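Local coordinates for oxygenase-reductase (Streptomyces fradiae, PDB 4OSP), which is an angucycline oxygenase-reductase whose C-terminal domain, present here, is an NADP-binding C-6 ketoreductase of urdamycin biosynthesis with a Rossmann fold, at residues G65-A73 against L84-R95. Residues are numbered along the deposited sequence; the frame is centred on the assembly and turned at random.
Sequences GGRAFSVLA and LFLALERGLKER
Phe69 lays its ring over the backbone of Gly91, a CH-pi contact in which Gly91 CA sits 3.9 Å from the ring centroid, 28° off the normal. Glycine suits this spot because a CB would run into the ring. The Arg95 guanidinium lies 16° from parallel to the ring but is centred on Phe69 CB, 3.5 Å from Arg95 CZ, so that only its NH1 reaches over the rim of the face that Gly91 meets. The remaining apolar contacts follow the antiparallel run of strand 67-72 and helix 80-96, the first two elements of a beta-alpha-beta crossover, completed by strand 103-106, in the Rossmann fold of this SDR domain. Alternate strand residues face the helix. Val71, with CG1 anti to the backbone N (chi1 159°), puts that methyl 3.6 Å from Leu84 CD1 and also against Ala87 CB, whose small size lets the backbones approach. Ala73 is likewise small enough to fit beside Leu84, close to the NADP-binding residues Glu74 and Leu75. Arg95 NH1 donates to Gly91 O (3.0 Å), which lies in the guanidinium plane and helps hold that group's orientation, while a water bridges Arg95 NH2 to Ala68 O. Arg67 NH2 rests 3.8 Å from Arg95 CG, meeting the aliphatic part of its fellow cation.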
loop_
_atom_site.group_PDB
_atom_site.type_symbol
_atom_site.label_atom_id
_atom_site.label_comp_id
_atom_site.label_asym_id
_atom_site.label_seq_id
_atom_site.Cartn_x
_atom_site.Cartn_y
_atom_site.Cartn_z
ATOM N N GLY B 65 -13.420 23.698 30.595
ATOM C CA GLY B 65 -14.875 23.592 30.629
ATOM C C GLY B 65 -15.418 22.292 30.060
ATOM O O GLY B 65 -16.597 22.208 29.693
ATOM N N GLY B 66 -14.562 21.273 29.995
ATOM C CA GLY B 66 -14.978 19.945 29.565
ATOM C C GLY B 66 -15.263 19.010 30.724
ATOM O O GLY B 66 -15.339 19.440 31.881
ATOM N N ARG B 67 -15.415 17.725 30.402
ATOM C CA ARG B 67 -15.720 16.665 31.383
ATOM C C ARG B 67 -14.781 15.471 31.177
ATOM O O ARG B 67 -14.580 15.022 30.044
ATOM C CB ARG B 67 -17.175 16.206 31.239
ATOM C CG ARG B 67 -18.219 17.299 31.431
ATOM C CD ARG B 67 -18.255 17.796 32.871
ATOM N NE ARG B 67 -18.307 16.707 33.848
ATOM C CZ ARG B 67 -19.396 15.982 34.106
ATOM N NH1 ARG B 67 -20.530 16.228 33.467
ATOM N NH2 ARG B 67 -19.356 15.012 35.011
ATOM N N ALA B 68 -14.200 14.976 32.268
ATOM C CA ALA B 68 -13.290 13.834 32.217
ATOM C C ALA B 68 -13.156 13.148 33.582
ATOM O O ALA B 68 -13.438 13.744 34.618
ATOM C CB ALA B 68 -11.924 14.269 31.711
ATOM N N PHE B 69 -12.735 11.886 33.571
ATOM C CA PHE B 69 -12.342 11.193 34.796
ATOM C C PHE B 69 -11.164 10.252 34.549
ATOM O O PHE B 69 -10.947 9.803 33.423
ATOM C CB PHE B 69 -13.533 10.455 35.439
ATOM C CG PHE B 69 -14.090 9.314 34.612
ATOM C CD1 PHE B 69 -15.020 9.550 33.599
ATOM C CD2 PHE B 69 -13.724 7.996 34.884
ATOM C CE1 PHE B 69 -15.547 8.503 32.855
ATOM C CE2 PHE B 69 -14.252 6.945 34.141
ATOM C CZ PHE B 69 -15.165 7.198 33.123
ATOM N N SER B 70 -10.401 9.955 35.591
ATOM C CA SER B 70 -9.261 9.062 35.429
ATOM C C SER B 70 -9.608 7.585 35.678
ATOM O O SER B 70 -10.575 7.256 36.367
ATOM C CB SER B 70 -8.069 9.514 36.280
ATOM O OG SER B 70 -8.367 9.452 37.660
ATOM N N VAL B 71 -8.815 6.709 35.076
ATOM C CA VAL B 71 -8.995 5.275 35.181
ATOM C C VAL B 71 -7.613 4.633 35.282
ATOM O O VAL B 71 -6.755 4.836 34.420
ATOM C CB VAL B 71 -9.759 4.726 33.953
ATOM C CG1 VAL B 71 -9.524 3.236 33.786
ATOM C CG2 VAL B 71 -11.246 5.031 34.072
ATOM N N LEU B 72 -7.400 3.880 36.351
ATOM C CA LEU B 72 -6.133 3.201 36.585
ATOM C C LEU B 72 -6.257 1.729 36.214
ATOM O O LEU B 72 -7.179 1.040 36.664
ATOM C CB LEU B 72 -5.740 3.336 38.059
ATOM C CG LEU B 72 -4.258 3.274 38.452
ATOM C CD1 LEU B 72 -3.417 4.213 37.591
ATOM C CD2 LEU B 72 -4.090 3.616 39.933
ATOM N N ALA B 73 -5.345 1.251 35.371
ATOM C CA ALA B 73 -5.275 -0.173 35.048
ATOM C C ALA B 73 -4.003 -0.478 34.285
ATOM O O ALA B 73 -3.817 -0.000 33.164
ATOM C CB ALA B 73 -6.488 -0.601 34.241
ATOM N N LEU B 84 -9.582 -2.304 33.824
ATOM C CA LEU B 84 -9.892 -1.167 32.959
ATOM C C LEU B 84 -11.407 -0.948 32.870
ATOM O O LEU B 84 -11.903 0.137 33.180
ATOM C CB LEU B 84 -9.286 -1.361 31.564
ATOM C CG LEU B 84 -9.599 -0.343 30.452
ATOM C CD1 LEU B 84 -9.379 1.101 30.880
ATOM C CD2 LEU B 84 -8.752 -0.647 29.221
ATOM N N PHE B 85 -12.143 -1.978 32.476
ATOM C CA PHE B 85 -13.556 -1.796 32.198
ATOM C C PHE B 85 -14.427 -1.706 33.451
ATOM O O PHE B 85 -15.455 -1.044 33.438
ATOM C CB PHE B 85 -14.059 -2.856 31.213
ATOM C CG PHE B 85 -13.671 -2.579 29.784
ATOM C CD1 PHE B 85 -12.390 -2.879 29.325
ATOM C CD2 PHE B 85 -14.576 -1.987 28.906
ATOM C CE1 PHE B 85 -12.024 -2.612 28.017
ATOM C CE2 PHE B 85 -14.221 -1.730 27.594
ATOM C CZ PHE B 85 -12.940 -2.041 27.146
ATOM N N LEU B 86 -13.999 -2.342 34.537
ATOM C CA LEU B 86 -14.643 -2.146 35.838
ATOM C C LEU B 86 -14.662 -0.660 36.175
ATOM O O LEU B 86 -15.725 -0.082 36.463
ATOM C CB LEU B 86 -13.891 -2.915 36.918
ATOM C CG LEU B 86 -14.583 -3.208 38.253
ATOM C CD1 LEU B 86 -15.714 -4.222 38.081
ATOM C CD2 LEU B 86 -13.559 -3.724 39.260
ATOM N N ALA B 87 -13.489 -0.039 36.099
ATOM C CA ALA B 87 -13.345 1.386 36.389
ATOM C C ALA B 87 -14.051 2.239 35.333
ATOM O O ALA B 87 -14.741 3.208 35.660
ATOM C CB ALA B 87 -11.872 1.754 36.496
ATOM N N LEU B 88 -13.922 1.847 34.068
ATOM C CA LEU B 88 -14.560 2.584 32.988
ATOM C C LEU B 88 -16.078 2.644 33.178
ATOM O O LEU B 88 -16.686 3.715 33.080
ATOM C CB LEU B 88 -14.205 1.971 31.620
ATOM C CG LEU B 88 -14.867 2.611 30.398
ATOM C CD1 LEU B 88 -14.279 3.995 30.160
ATOM C CD2 LEU B 88 -14.713 1.737 29.161
ATOM N N GLU B 89 -16.674 1.492 33.462
ATOM C CA GLU B 89 -18.126 1.368 33.564
ATOM C C GLU B 89 -18.720 2.084 34.783
ATOM O O GLU B 89 -19.745 2.754 34.669
ATOM C CB GLU B 89 -18.539 -0.103 33.546
ATOM C CG GLU B 89 -18.395 -0.757 32.178
ATOM C CD GLU B 89 -18.977 -2.163 32.116
ATOM O OE1 GLU B 89 -19.326 -2.738 33.167
ATOM O OE2 GLU B 89 -19.087 -2.698 31.009
ATOM N N ARG B 90 -18.076 1.946 35.938
ATOM C CA ARG B 90 -18.465 2.715 37.114
ATOM C C ARG B 90 -18.439 4.220 36.799
ATOM O O ARG B 90 -19.446 4.906 36.958
ATOM C CB ARG B 90 -17.558 2.389 38.296
ATOM C CG ARG B 90 -18.064 2.906 39.638
ATOM C CD ARG B 90 -17.258 2.338 40.799
ATOM N NE ARG B 90 -15.914 2.913 40.853
ATOM C CZ ARG B 90 -14.833 2.351 40.321
ATOM N NH1 ARG B 90 -14.919 1.186 39.698
ATOM N NH2 ARG B 90 -13.659 2.955 40.415
ATOM N N GLY B 91 -17.301 4.710 36.305
ATOM C CA GLY B 91 -17.143 6.126 35.984
ATOM C C GLY B 91 -18.161 6.664 34.987
ATOM O O GLY B 91 -18.669 7.780 35.147
ATOM N N LEU B 92 -18.452 5.879 33.950
ATOM C CA LEU B 92 -19.400 6.298 32.926
ATOM C C LEU B 92 -20.839 6.324 33.451
ATOM O O LEU B 92 -21.599 7.260 33.165
ATOM C CB LEU B 92 -19.300 5.396 31.688
ATOM C CG LEU B 92 -18.134 5.610 30.708
ATOM C CD1 LEU B 92 -18.121 4.509 29.655
ATOM C CD2 LEU B 92 -18.215 6.977 30.041
ATOM N N LYS B 93 -21.198 5.292 34.213
ATOM C CA LYS B 93 -22.538 5.168 34.802
ATOM C C LYS B 93 -22.845 6.330 35.758
ATOM O O LYS B 93 -23.939 6.894 35.727
ATOM C CB LYS B 93 -22.665 3.820 35.539
ATOM C CG LYS B 93 -24.049 3.496 36.090
ATOM C CD LYS B 93 -25.055 3.268 34.969
ATOM C CE LYS B 93 -26.286 2.519 35.454
ATOM N NZ LYS B 93 -27.129 2.125 34.294
ATOM N N GLU B 94 -21.873 6.674 36.601
ATOM C CA GLU B 94 -22.006 7.791 37.543
ATOM C C GLU B 94 -22.312 9.134 36.883
ATOM O O GLU B 94 -23.077 9.938 37.420
ATOM C CB GLU B 94 -20.734 7.948 38.360
ATOM C CG GLU B 94 -20.520 6.877 39.402
ATOM C CD GLU B 94 -19.403 7.245 40.349
ATOM O OE1 GLU B 94 -19.071 8.456 40.423
ATOM O OE2 GLU B 94 -18.863 6.331 41.015
ATOM N N ARG B 95 -21.697 9.389 35.732
ATOM C CA ARG B 95 -21.787 10.701 35.117
ATOM C C ARG B 95 -22.847 10.806 34.028
ATOM O O ARG B 95 -23.230 11.908 33.649
ATOM C CB ARG B 95 -20.419 11.137 34.594
ATOM C CG ARG B 95 -19.399 11.324 35.703
ATOM C CD ARG B 95 -17.973 11.271 35.197
ATOM N NE ARG B 95 -17.039 11.523 36.290
ATOM C CZ ARG B 95 -16.610 10.600 37.151
ATOM N NH1 ARG B 95 -17.003 9.340 37.040
ATOM N NH2 ARG B 95 -15.769 10.940 38.112
HETATM O O HOH W 1 -13.866 13.259 37.424
#